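Local coordinates for protein aryl acylamidase (bacterium CSBL00001, PDB 4YJ6) that probably hydrolyses the amide bond of N-acylated aryl amines, as an aryl acylamidase of the amidase signature family, at residues 43-48 against 151-156; 129-134 against 165-170; 36-41 against 173-178; 156-161 against 404-409; 194-199 against 485-490. All coordinates share one frame; numbering follows the deposited sequence.

Contact 1 of 5, residues 43-48 against 151-156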
# COMPACT_ATOMS: atom_id res chain seq x y z
N PRO A 43 -17.58 -11.71 2.04
CA PRO A 43 -18.85 -10.97 2.16
C PRO A 43 -18.86 -9.91 3.25
O PRO A 43 -19.37 -8.82 2.99
CB PRO A 43 -19.87 -12.08 2.48
CG PRO A 43 -19.35 -13.25 1.68
CD PRO A 43 -17.81 -13.16 1.85
N GLY A 44 -18.28 -10.17 4.42
CA GLY A 44 -18.23 -9.16 5.46
C GLY A 44 -17.19 -8.07 5.18
O GLY A 44 -17.43 -6.89 5.44
N LEU A 45 -16.04 -8.48 4.67
CA LEU A 45 -14.95 -7.54 4.42
C LEU A 45 -15.19 -6.61 3.23
O LEU A 45 -14.76 -5.47 3.28
CB LEU A 45 -13.64 -8.29 4.15
CG LEU A 45 -13.15 -9.26 5.20
CD1 LEU A 45 -11.88 -9.89 4.61
CD2 LEU A 45 -12.93 -8.60 6.59
N ASN A 46 -15.81 -7.10 2.16
CA ASN A 46 -16.07 -6.31 0.97
C ASN A 46 -14.76 -5.77 0.40
O ASN A 46 -14.65 -4.59 0.06
CB ASN A 46 -17.07 -5.17 1.26
CG ASN A 46 -17.60 -4.47 0.00
OD1 ASN A 46 -17.91 -5.11 -1.02
ND2 ASN A 46 -17.73 -3.14 0.08
N ALA A 47 -13.79 -6.67 0.29
CA ALA A 47 -12.45 -6.32 -0.21
C ALA A 47 -12.32 -6.57 -1.72
O ALA A 47 -11.58 -5.89 -2.40
CB ALA A 47 -11.38 -7.12 0.56
N VAL A 48 -13.04 -7.56 -2.24
CA VAL A 48 -12.89 -7.95 -3.65
C VAL A 48 -13.90 -7.22 -4.52
O VAL A 48 -15.08 -7.18 -4.19
CB VAL A 48 -13.03 -9.50 -3.79
CG1 VAL A 48 -12.99 -9.93 -5.27
CG2 VAL A 48 -11.96 -10.20 -2.98
N ARG A 151 -13.99 -3.26 4.97
CA ARG A 151 -14.03 -3.32 6.44
C ARG A 151 -12.83 -4.03 7.06
O ARG A 151 -12.19 -4.88 6.44
CB ARG A 151 -15.35 -3.99 6.87
CG ARG A 151 -16.56 -3.29 6.27
CD ARG A 151 -17.91 -3.86 6.80
NE ARG A 151 -19.04 -3.19 6.15
CZ ARG A 151 -19.59 -3.56 4.99
NH1 ARG A 151 -19.14 -4.61 4.32
NH2 ARG A 151 -20.61 -2.86 4.48
N ASN A 152 -12.55 -3.67 8.31
CA ASN A 152 -11.36 -4.12 9.00
C ASN A 152 -11.57 -5.51 9.60
O ASN A 152 -12.49 -5.66 10.43
CB ASN A 152 -11.05 -3.12 10.13
CG ASN A 152 -9.63 -3.21 10.59
OD1 ASN A 152 -9.15 -4.31 10.89
ND2 ASN A 152 -8.92 -2.08 10.58
N PRO A 153 -10.74 -6.51 9.22
CA PRO A 153 -10.91 -7.85 9.81
C PRO A 153 -10.78 -7.86 11.33
O PRO A 153 -11.21 -8.82 11.95
CB PRO A 153 -9.76 -8.68 9.19
CG PRO A 153 -9.45 -7.94 7.88
CD PRO A 153 -9.63 -6.49 8.24
N PHE A 154 -10.17 -6.83 11.91
CA PHE A 154 -10.06 -6.80 13.38
C PHE A 154 -11.36 -6.33 14.06
O PHE A 154 -11.55 -6.54 15.26
CB PHE A 154 -8.88 -5.92 13.81
CG PHE A 154 -7.59 -6.65 13.75
CD1 PHE A 154 -7.01 -7.18 14.89
CD2 PHE A 154 -6.99 -6.88 12.52
CE1 PHE A 154 -5.85 -7.91 14.81
CE2 PHE A 154 -5.84 -7.60 12.43
CZ PHE A 154 -5.26 -8.13 13.55
N ASN A 155 -12.21 -5.65 13.30
CA ASN A 155 -13.53 -5.22 13.77
C ASN A 155 -14.26 -4.61 12.58
O ASN A 155 -13.94 -3.52 12.12
CB ASN A 155 -13.40 -4.22 14.93
CG ASN A 155 -14.76 -3.81 15.49
OD1 ASN A 155 -15.76 -3.87 14.78
ND2 ASN A 155 -14.79 -3.40 16.75
N LEU A 156 -15.24 -5.34 12.04
CA LEU A 156 -15.89 -4.90 10.81
C LEU A 156 -16.66 -3.58 10.91
O LEU A 156 -17.06 -3.04 9.91
CB LEU A 156 -16.80 -6.02 10.23
CG LEU A 156 -16.07 -7.13 9.45
CD1 LEU A 156 -15.05 -7.82 10.33
CD2 LEU A 156 -17.10 -8.13 8.97
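Leu45 O takes the backbone N-H of Arg151 at 2.9 Å, the shortest polar link between the two segments. One residue back, Gly44 O receives Arg151 NH1 at 3.1 Å (N-H...O 155°). This donor stands above the carbonyl plane, while the oxygen lies near the plane of the guanidinium. The arginine reaches it with its chain extended from CG to NE, and Arg151 CD passes 3.4 Å from Gly44 O. With a serine in place of Arg151, Gly44 O would probably lose its guanidinium donor and the extended chain that passes it. NH1 also comes near Asn46 CB; the Asn46 amide itself turns to Pro149 O and Phe147 O.

Apolar groups add to the contact. Leu45 CD2 lies 3.8 Å from Pro153 CG, the two side chains crossing at about a right angle. Leu156 CD2 sits 3.8 Å from Gly44 C, an approach permitted by the bare glycine. Asn152 OD1 accepts Phe154 N in an Asx turn that overlaps the type I beta turn 152-155. What results is the end of helix 27-45, where Asn46 leaves helical geometry with positive phi (58°), with two late carbonyls taken up by Arg151 of the short strand 151-152.

Contact 2 of 5, residues 129-134 against 165-170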
# COMPACT_ATOMS: atom_id res chain seq x y z
N GLY A 129 -8.08 -11.78 -9.04
CA GLY A 129 -9.01 -10.66 -9.18
C GLY A 129 -8.43 -9.33 -8.70
O GLY A 129 -7.21 -9.19 -8.64
N GLN A 130 -9.31 -8.38 -8.37
CA GLN A 130 -8.90 -7.02 -7.96
C GLN A 130 -9.53 -6.65 -6.64
O GLN A 130 -10.62 -7.13 -6.31
CB GLN A 130 -9.37 -5.99 -8.97
CG GLN A 130 -8.84 -6.22 -10.39
CD GLN A 130 -9.42 -5.23 -11.37
OE1 GLN A 130 -10.59 -4.82 -11.23
NE2 GLN A 130 -8.65 -4.85 -12.39
N THR A 131 -8.86 -5.75 -5.92
CA THR A 131 -9.30 -5.28 -4.62
C THR A 131 -9.77 -3.83 -4.63
O THR A 131 -9.35 -3.03 -5.47
CB THR A 131 -8.15 -5.42 -3.58
OG1 THR A 131 -6.99 -4.76 -4.10
CG2 THR A 131 -7.81 -6.90 -3.35
N ASN A 132 -10.62 -3.48 -3.66
CA ASN A 132 -11.29 -2.18 -3.60
C ASN A 132 -10.35 -1.02 -3.23
O ASN A 132 -9.43 -1.21 -2.43
CB ASN A 132 -12.38 -2.26 -2.52
CG ASN A 132 -13.48 -1.22 -2.70
OD1 ASN A 132 -13.67 -0.67 -3.76
ND2 ASN A 132 -14.21 -0.95 -1.61
N SER A 133 -10.64 0.15 -3.80
CA SER A 133 -9.94 1.41 -3.51
C SER A 133 -11.01 2.51 -3.47
O SER A 133 -12.05 2.36 -4.12
CB SER A 133 -8.91 1.71 -4.66
OG SER A 133 -8.40 3.07 -4.62
N PRO A 134 -10.77 3.60 -2.73
CA PRO A 134 -11.59 4.81 -2.84
C PRO A 134 -11.38 5.47 -4.20
O PRO A 134 -10.38 5.22 -4.91
CB PRO A 134 -11.01 5.72 -1.75
CG PRO A 134 -9.54 5.35 -1.73
CD PRO A 134 -9.59 3.82 -1.86
N GLY A 165 -7.18 -0.61 0.61
CA GLY A 165 -7.85 -1.25 1.73
C GLY A 165 -8.22 -2.69 1.45
O GLY A 165 -8.06 -3.55 2.30
N GLY A 166 -8.72 -2.97 0.25
CA GLY A 166 -9.05 -4.35 -0.08
C GLY A 166 -7.83 -5.27 -0.02
O GLY A 166 -7.93 -6.43 0.42
N ALA A 167 -6.69 -4.77 -0.49
CA ALA A 167 -5.44 -5.54 -0.46
C ALA A 167 -5.10 -5.93 1.00
O ALA A 167 -4.87 -7.10 1.32
CB ALA A 167 -4.29 -4.70 -1.05
N ALA A 168 -5.08 -4.93 1.87
CA ALA A 168 -4.69 -5.19 3.24
C ALA A 168 -5.70 -6.10 3.95
O ALA A 168 -5.31 -6.96 4.71
CB ALA A 168 -4.52 -3.87 4.02
N ALA A 169 -6.99 -5.88 3.72
CA ALA A 169 -8.03 -6.65 4.40
C ALA A 169 -7.92 -8.15 4.05
O ALA A 169 -7.97 -9.02 4.91
CB ALA A 169 -9.44 -6.11 4.05
N LEU A 170 -7.70 -8.46 2.78
CA LEU A 170 -7.53 -9.87 2.41
C LEU A 170 -6.32 -10.49 3.09
O LEU A 170 -6.39 -11.63 3.57
CB LEU A 170 -7.41 -10.04 0.89
CG LEU A 170 -8.68 -9.71 0.11
CD1 LEU A 170 -8.43 -9.94 -1.41
CD2 LEU A 170 -9.85 -10.58 0.58
O HOH W 1 -6.84 -2.40 -2.45
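Thr131 sets its CB straight against the first turn of helix 165-172, 3.5 Å from Ala167 N and 3.6 Å from Gly166 C, and its two branches part from there. The methyl, Thr131 CG2, points along the helix to Leu170 CD1 at 3.7 Å, where the two side chains cross obliquely. The hydroxyl goes the other way: with chi1 at 53°, OG1 sits between the backbone N and the carbonyl carbon. There Thr131 OG1 accepts from a water at 2.9 Å and also bonds to Met83 O of the adjoining strand 80-84. That water donates to Asn132 O as well, and accepts from Ala167 N at 3.1 Å, bridging strand and helix with all three bonds.

Such closeness depends on Gly166. Gly166 CA is 4.6 Å from Thr131 CA, and any CB on the glycine would run into Thr131 CB and Asn132 N. The glycine belongs to the Gly- and Ser-rich run that leads into this helix, a hallmark of the amidase signature family. The N-to-C directions of strand 129-131 and helix segment 165-170 are 105° apart, with the axes 7.8 Å from each other at their closest.

Asn132 O is gripped twice, by the water and by Gly166 N at 3.3 Å, the latter donor tilted somewhat from the carbonyl plane. The Asn132 amide plays no part in this pairing: its ND2 goes to Gly148 O and Thr150 OG1, and its OD1 to Asn144 ND2. Past the methyl contact, Leu170 also packs on Leu82 and Val48, side chains of the two strands that flank 126-131.

Contact 3 of 5, residues 36-41 against 173-178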
# COMPACT_ATOMS: atom_id res chain seq x y z
N ASP A 36 -12.72 -20.54 -2.25
CA ASP A 36 -13.59 -20.88 -1.14
C ASP A 36 -13.47 -19.84 -0.03
O ASP A 36 -14.49 -19.40 0.54
CB ASP A 36 -13.26 -22.25 -0.56
CG ASP A 36 -13.61 -23.40 -1.50
OD1 ASP A 36 -14.43 -23.19 -2.42
OD2 ASP A 36 -13.04 -24.50 -1.27
N LEU A 37 -12.23 -19.45 0.29
CA LEU A 37 -12.00 -18.45 1.35
C LEU A 37 -12.60 -17.09 0.97
O LEU A 37 -13.18 -16.42 1.82
CB LEU A 37 -10.50 -18.28 1.64
CG LEU A 37 -9.84 -19.45 2.36
CD1 LEU A 37 -8.35 -19.23 2.44
CD2 LEU A 37 -10.42 -19.61 3.78
N ILE A 38 -12.44 -16.68 -0.28
CA ILE A 38 -13.02 -15.42 -0.70
C ILE A 38 -14.53 -15.50 -0.58
O ILE A 38 -15.17 -14.60 -0.06
CB ILE A 38 -12.63 -15.06 -2.17
CG1 ILE A 38 -11.12 -14.76 -2.26
CG2 ILE A 38 -13.48 -13.91 -2.64
CD1 ILE A 38 -10.57 -14.64 -3.74
N GLU A 39 -15.13 -16.58 -1.10
CA GLU A 39 -16.58 -16.66 -1.09
C GLU A 39 -17.14 -16.72 0.33
O GLU A 39 -18.23 -16.21 0.59
CB GLU A 39 -17.04 -17.88 -1.93
CG GLU A 39 -16.71 -17.71 -3.39
CD GLU A 39 -17.39 -16.49 -4.01
OE1 GLU A 39 -18.62 -16.31 -3.81
OE2 GLU A 39 -16.70 -15.71 -4.69
N GLN A 40 -16.39 -17.33 1.25
CA GLN A 40 -16.84 -17.54 2.61
C GLN A 40 -16.61 -16.28 3.47
O GLN A 40 -17.45 -15.93 4.30
CB GLN A 40 -16.05 -18.69 3.22
CG GLN A 40 -16.43 -18.96 4.67
CD GLN A 40 -15.47 -19.90 5.38
OE1 GLN A 40 -14.28 -19.93 5.07
NE2 GLN A 40 -15.98 -20.65 6.36
N ARG A 41 -15.48 -15.62 3.26
CA ARG A 41 -14.97 -14.62 4.22
C ARG A 41 -15.09 -13.18 3.72
O ARG A 41 -15.23 -12.25 4.51
CB ARG A 41 -13.51 -14.94 4.57
CG ARG A 41 -13.32 -16.24 5.34
CD ARG A 41 -11.90 -16.44 5.78
NE ARG A 41 -11.56 -15.55 6.90
CZ ARG A 41 -11.78 -15.84 8.18
NH1 ARG A 41 -12.30 -17.02 8.52
NH2 ARG A 41 -11.44 -14.97 9.11
N ASP A 173 -6.84 -10.96 6.86
CA ASP A 173 -7.85 -11.99 7.16
C ASP A 173 -7.35 -13.37 6.74
O ASP A 173 -8.08 -14.36 6.85
CB ASP A 173 -9.18 -11.66 6.47
CG ASP A 173 -10.38 -12.32 7.15
OD1 ASP A 173 -10.42 -12.34 8.38
OD2 ASP A 173 -11.28 -12.83 6.43
N GLY A 174 -6.10 -13.45 6.27
CA GLY A 174 -5.48 -14.74 6.00
C GLY A 174 -5.81 -15.32 4.61
O GLY A 174 -5.41 -16.45 4.33
N ILE A 175 -6.49 -14.55 3.77
CA ILE A 175 -7.11 -15.09 2.56
C ILE A 175 -6.09 -15.29 1.44
O ILE A 175 -6.17 -16.27 0.71
CB ILE A 175 -8.27 -14.22 2.11
CG1 ILE A 175 -9.40 -14.30 3.15
CG2 ILE A 175 -8.86 -14.68 0.72
CD1 ILE A 175 -10.46 -13.24 3.00
N VAL A 176 -5.16 -14.35 1.28
CA VAL A 176 -4.00 -14.55 0.45
C VAL A 176 -2.78 -14.04 1.24
O VAL A 176 -2.95 -13.20 2.13
CB VAL A 176 -4.06 -13.77 -0.89
CG1 VAL A 176 -5.08 -14.45 -1.89
CG2 VAL A 176 -4.38 -12.29 -0.64
N PRO A 177 -1.58 -14.55 0.92
CA PRO A 177 -0.41 -14.16 1.73
C PRO A 177 0.21 -12.83 1.30
O PRO A 177 0.94 -12.23 2.08
CB PRO A 177 0.60 -15.31 1.50
CG PRO A 177 0.20 -15.84 0.10
CD PRO A 177 -1.28 -15.69 0.03
N VAL A 178 -0.10 -12.37 0.11
CA VAL A 178 0.47 -11.10 -0.40
C VAL A 178 -0.59 -10.49 -1.30
O VAL A 178 -1.36 -11.21 -1.97
CB VAL A 178 1.81 -11.32 -1.17
CG1 VAL A 178 1.62 -12.35 -2.31
CG2 VAL A 178 2.34 -9.97 -1.73
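Leu37 and Ile175 bring the backbones to 6.1 Å between CA atoms, where helix 36-41 lies beside the chain that leaves helix 165-172 through a Schellman motif at Gly174, with positive phi. Ile175 plugs into the helix face with both branches. Ile175 CG2 meets Ile38 CG1 at 3.7 Å, the side chains crossing at about a right angle, while Ile175 CD1 touches Arg41 CB at 3.8 Å.

Beyond this apolar patch is a buried salt bridge. Arg41 bends at chi3 (74°), which brings its NE edge round to the carboxylate. Arg41 NE then binds Asp173 OD2 at 2.8 Å and Arg41 NH2 binds Asp173 OD1 at 2.9 Å, the second bond nearly straight at 173°. The grip is side-on but not flat: guanidinium and carboxylate planes are 37° apart, and both oxygens are met from above the carboxylate plane. Asp173 OD2 has a second cationic partner in Arg493, which would favour the ionised carboxylate.

Around this pair, Leu45 from the end of helix 27-45 rests on Asp173 and Ile175. Val176 touches Thr34 of that helix as well as Pro80 and Leu82 of strand 80-84, just before the chain enters strand 178-183 at the edge of the large mixed sheet.

Contact 4 of 5, residues 156-161 against 404-409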
# COMPACT_ATOMS: atom_id res chain seq x y z
N LEU A 156 -15.24 -5.34 12.04
CA LEU A 156 -15.89 -4.90 10.81
C LEU A 156 -16.66 -3.58 10.91
O LEU A 156 -17.06 -3.04 9.91
CB LEU A 156 -16.80 -6.02 10.23
CG LEU A 156 -16.07 -7.13 9.45
CD1 LEU A 156 -15.05 -7.82 10.33
CD2 LEU A 156 -17.10 -8.13 8.97
N ASP A 157 -16.86 -3.05 12.11
CA ASP A 157 -17.48 -1.73 12.25
C ASP A 157 -16.51 -0.64 11.81
O ASP A 157 -16.91 0.50 11.62
CB ASP A 157 -17.88 -1.47 13.72
CG ASP A 157 -19.07 -2.33 14.17
OD1 ASP A 157 -19.85 -2.79 13.31
OD2 ASP A 157 -19.21 -2.53 15.40
N PHE A 158 -15.24 -1.00 11.67
CA PHE A 158 -14.17 -0.05 11.33
C PHE A 158 -13.66 -0.28 9.92
O PHE A 158 -13.83 -1.35 9.35
CB PHE A 158 -13.02 -0.18 12.33
CG PHE A 158 -13.39 0.34 13.70
CD1 PHE A 158 -14.07 -0.46 14.60
CD2 PHE A 158 -13.11 1.64 14.06
CE1 PHE A 158 -14.43 0.01 15.86
CE2 PHE A 158 -13.46 2.13 15.32
CZ PHE A 158 -14.12 1.31 16.21
N ASN A 159 -13.04 0.75 9.37
CA ASN A 159 -12.55 0.70 7.99
C ASN A 159 -11.16 0.08 7.95
O ASN A 159 -10.41 0.13 8.94
CB ASN A 159 -12.51 2.13 7.45
CG ASN A 159 -12.39 2.19 5.95
OD1 ASN A 159 -11.32 2.45 5.40
ND2 ASN A 159 -13.51 2.00 5.27
N ALA A 160 -10.82 -0.55 6.81
CA ALA A 160 -9.54 -1.20 6.63
C ALA A 160 -8.43 -0.19 6.39
O ALA A 160 -7.24 -0.53 6.46
CB ALA A 160 -9.61 -2.17 5.43
N GLY A 161 -8.83 1.06 6.14
CA GLY A 161 -7.88 2.08 5.68
C GLY A 161 -7.77 2.01 4.17
O GLY A 161 -8.42 1.18 3.54
N PRO A 404 -8.02 3.42 13.45
CA PRO A 404 -9.08 3.23 12.46
C PRO A 404 -10.37 3.97 12.82
O PRO A 404 -10.70 4.11 14.02
CB PRO A 404 -9.30 1.71 12.49
CG PRO A 404 -7.98 1.14 12.81
CD PRO A 404 -7.40 2.14 13.84
N VAL A 405 -11.06 4.44 11.79
CA VAL A 405 -12.34 5.10 11.91
C VAL A 405 -13.49 4.14 11.59
O VAL A 405 -13.32 3.14 10.88
CB VAL A 405 -12.44 6.34 11.01
CG1 VAL A 405 -11.31 7.33 11.34
CG2 VAL A 405 -12.40 5.95 9.50
N ARG A 406 -14.66 4.45 12.14
CA ARG A 406 -15.87 3.70 11.80
C ARG A 406 -16.27 3.90 10.35
O ARG A 406 -16.14 4.99 9.80
CB ARG A 406 -17.01 4.11 12.74
CG ARG A 406 -16.64 3.91 14.21
CD ARG A 406 -17.82 4.07 15.19
NE ARG A 406 -18.42 2.77 15.47
CZ ARG A 406 -18.11 1.98 16.50
NH1 ARG A 406 -17.23 2.36 17.41
NH2 ARG A 406 -18.71 0.81 16.61
N ASN A 407 -16.78 2.84 9.72
CA ASN A 407 -17.32 3.00 8.38
C ASN A 407 -18.53 3.92 8.38
O ASN A 407 -19.39 3.80 9.26
CB ASN A 407 -17.72 1.65 7.82
CG ASN A 407 -16.54 0.70 7.75
OD1 ASN A 407 -15.52 1.03 7.14
ND2 ASN A 407 -16.66 -0.45 8.40
N ALA A 408 -18.57 4.85 7.44
CA ALA A 408 -19.76 5.63 7.12
C ALA A 408 -20.76 4.75 6.36
O ALA A 408 -20.45 3.62 5.99
CB ALA A 408 -19.41 6.86 6.27
N THR A 409 -21.96 5.29 6.12
CA THR A 409 -23.01 4.55 5.43
C THR A 409 -23.37 5.20 4.10
O THR A 409 -24.31 4.77 3.44
CB THR A 409 -24.32 4.51 6.27
OG1 THR A 409 -24.75 5.86 6.51
CG2 THR A 409 -24.09 3.81 7.59
O HOH W 2 -19.62 1.34 11.31
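Asn159 and Asn407 lock the buried side of this contact. Asn159 ND2 gives a hydrogen bond to Asn407 OD1 at 2.9 Å, in its own amide plane and nearly along the acceptor's C=O axis, although the two amides stand 69° apart. Beside it Asn159 N binds Val405 O at 2.8 Å and Asn407 N binds Asp157 O at 3.0 Å, the two bonds that flank the single beta bridge of Phe158 with Arg406. Asn407 ND2 adds a weak bond to Phe158 O. The other end of the Asn159 amide closes an Asx turn, OD1 taking Gly161 N and also Thr142 N. Were Asn159 an alanine, Asn407 OD1 would be likely to lose its donor, and the Asx turn at Gly161 its acceptor.

Toward solvent the fit is looser. The Arg406 chain lies over the Phe158 ring, with Arg406 CG 4.3 Å from the ring centroid in an off-centre CH-pi contact. It then bends at chi3 (94°), and Arg406 NH1 comes 3.5 Å from Phe158 CZ, ring and guanidinium planes 55° apart. Arg406 NH2 and Asp157 OD2 form only a long salt bridge at 3.6 Å, and a water bridges Asp157 O and Asn407 O. Short, directional amide bonds thus fix the register of the two loops inside, while the charges at the surface are likely to contribute little rigidity.

Contact 5 of 5, residues 194-199 against 485-490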
# COMPACT_ATOMS: atom_id res chain seq x y z
N TRP A 194 -3.36 -0.04 9.81
CA TRP A 194 -4.65 -0.31 10.47
C TRP A 194 -5.07 -1.78 10.51
O TRP A 194 -6.09 -2.08 11.10
CB TRP A 194 -5.76 0.49 9.79
CG TRP A 194 -5.83 1.95 10.20
CD1 TRP A 194 -5.00 2.60 11.08
CD2 TRP A 194 -6.80 2.91 9.76
NE1 TRP A 194 -5.40 3.92 11.20
CE2 TRP A 194 -6.50 4.13 10.42
CE3 TRP A 194 -7.91 2.86 8.91
CZ2 TRP A 194 -7.24 5.29 10.22
CZ3 TRP A 194 -8.66 4.02 8.70
CH2 TRP A 194 -8.30 5.23 9.36
N THR A 195 -4.34 -2.68 9.84
CA THR A 195 -4.75 -4.10 9.77
C THR A 195 -3.69 -5.09 10.24
O THR A 195 -3.81 -6.30 9.99
CB THR A 195 -5.18 -4.51 8.33
OG1 THR A 195 -4.08 -4.28 7.45
CG2 THR A 195 -6.37 -3.69 7.89
N ASN A 196 -2.67 -4.62 10.94
CA ASN A 196 -1.66 -5.54 11.50
C ASN A 196 -0.94 -6.28 10.38
O ASN A 196 -0.57 -7.42 10.55
CB ASN A 196 -2.31 -6.58 12.47
CG ASN A 196 -1.30 -7.23 13.39
OD1 ASN A 196 -0.64 -6.55 14.16
ND2 ASN A 196 -1.20 -8.56 13.33
N THR A 197 -0.77 -5.63 9.22
CA THR A 197 0.01 -6.24 8.16
C THR A 197 1.25 -5.41 7.83
O THR A 197 1.40 -4.28 8.29
CB THR A 197 -0.85 -6.49 6.93
OG1 THR A 197 -1.56 -5.29 6.57
CG2 THR A 197 -1.88 -7.62 7.23
N TYR A 198 2.17 -6.03 7.09
CA TYR A 198 3.43 -5.38 6.75
C TYR A 198 3.31 -4.78 5.36
O TYR A 198 3.02 -5.49 4.39
CB TYR A 198 4.52 -6.42 6.81
CG TYR A 198 5.91 -5.88 6.48
CD1 TYR A 198 6.58 -5.03 7.37
CD2 TYR A 198 6.54 -6.22 5.29
CE1 TYR A 198 7.85 -4.56 7.09
CE2 TYR A 198 7.81 -5.75 4.98
CZ TYR A 198 8.45 -4.91 5.88
OH TYR A 198 9.69 -4.45 5.58
N GLY A 199 3.53 -3.47 5.24
CA GLY A 199 3.37 -2.80 3.96
C GLY A 199 4.71 -2.24 3.54
O GLY A 199 5.24 -1.37 4.25
N GLN A 485 0.64 -13.21 16.53
CA GLN A 485 -0.37 -13.64 17.49
C GLN A 485 -1.63 -12.82 17.36
O GLN A 485 -2.71 -13.30 17.65
CB GLN A 485 0.16 -13.55 18.94
CG GLN A 485 0.37 -12.14 19.44
CD GLN A 485 1.73 -11.58 19.08
OE1 GLN A 485 2.52 -12.18 18.33
NE2 GLN A 485 2.03 -10.43 19.67
N TYR A 486 -1.52 -11.56 16.94
CA TYR A 486 -2.72 -10.73 16.85
C TYR A 486 -3.70 -11.20 15.74
O TYR A 486 -4.88 -10.83 15.76
CB TYR A 486 -2.36 -9.27 16.60
CG TYR A 486 -1.41 -8.69 17.65
CD1 TYR A 486 -1.68 -8.79 19.01
CD2 TYR A 486 -0.24 -8.05 17.26
CE1 TYR A 486 -0.79 -8.26 19.97
CE2 TYR A 486 0.65 -7.52 18.19
CZ TYR A 486 0.37 -7.63 19.54
OH TYR A 486 1.26 -7.10 20.43
N TYR A 487 -3.22 -11.99 14.78
CA TYR A 487 -4.10 -12.51 13.74
C TYR A 487 -5.15 -13.44 14.37
O TYR A 487 -6.11 -13.82 13.71
CB TYR A 487 -3.35 -13.25 12.61
CG TYR A 487 -2.43 -12.34 11.81
CD1 TYR A 487 -2.92 -11.19 11.22
CD2 TYR A 487 -1.08 -12.63 11.69
CE1 TYR A 487 -2.07 -10.33 10.51
CE2 TYR A 487 -0.23 -11.79 10.99
CZ TYR A 487 -0.74 -10.66 10.40
OH TYR A 487 0.14 -9.83 9.71
N ASP A 488 -4.97 -13.84 15.64
CA ASP A 488 -6.01 -14.65 16.28
C ASP A 488 -7.36 -13.94 16.25
O ASP A 488 -8.42 -14.58 16.26
CB ASP A 488 -5.66 -14.98 17.75
CG ASP A 488 -4.48 -15.93 17.88
OD1 ASP A 488 -4.04 -16.54 16.90
OD2 ASP A 488 -3.99 -16.08 19.02
N ILE A 489 -7.35 -12.62 16.24
CA ILE A 489 -8.61 -11.88 16.27
C ILE A 489 -9.40 -12.09 14.98
O ILE A 489 -10.52 -12.61 15.02
CB ILE A 489 -8.36 -10.38 16.61
CG1 ILE A 489 -7.84 -10.23 18.06
CG2 ILE A 489 -9.63 -9.58 16.39
CD1 ILE A 489 -7.28 -8.83 18.38
N PRO A 490 -8.84 -11.70 13.82
CA PRO A 490 -9.59 -12.03 12.60
C PRO A 490 -9.82 -13.55 12.39
O PRO A 490 -10.86 -13.91 11.87
CB PRO A 490 -8.72 -11.43 11.46
CG PRO A 490 -7.33 -11.27 12.05
CD PRO A 490 -7.56 -10.99 13.55
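Asn196 lies between two consecutive tyrosines. Its ND2 stands 3.4 Å above one face of the Tyr487 ring, offset toward the rim and nearest CE1, with amide and ring planes 66° apart. The same ring turns its hydroxyl back to the main chain, where Tyr487 OH gives Asn196 O a weak hydrogen bond, 2.6 Å long. On the Tyr486 side, Asn196 OD1 approaches Tyr486 CD2 obliquely at 3.5 Å and Asn196 ND2 rests 3.5 Å from Tyr486 CB. Thr197 CG2 touches the edge of the Tyr487 ring, 3.9 Å from Tyr487 OH.

Asn196 has positive phi and ends helix 190-195 in a Schellman motif; the chain then enters strand 198-201 of the large mixed sheet. The contact joins this helix-to-strand corner to the 3-10 turn 485-487 near the C terminus.

What positions the groups lies one step out. With CG anti to the backbone N (chi1 -162°), the Asn196 amide is sent in between the two tyrosines, where its ND2 finds its strongest partner in Trp483 O. Gln485 NE2 lies 3.3 Å above a face of the Tyr486 ring and is itself bonded to Pro482 O. Thr197 OG1 donates to Thr195 OG1, which in turn bonds to Pro191 O within the helix.

In the fold
From the N terminus, helix 27-45 opens two loops in succession. Contact 3 closes the longer one at 173-178, and both contact 1 (43-48 to 151-156) and contact 2 (129-134 to 165-170) fall within it. Those two cross each other and touch where Ala47 O meets Asn132 N; contact 2 ties the small sheet to helix 165-172. Contact 4 starts from Leu156, which it shares with contact 1, and runs to 404-409, crossing contacts 2 and 3. Contact 5 begins after contact 3 has closed, crosses contact 4, and brings 485-490 to the corner before strand 198-201. Pro490 touches Arg41 and Asp173, so the C-terminal region packs on helix 27-45 and on the end of helix 165-172.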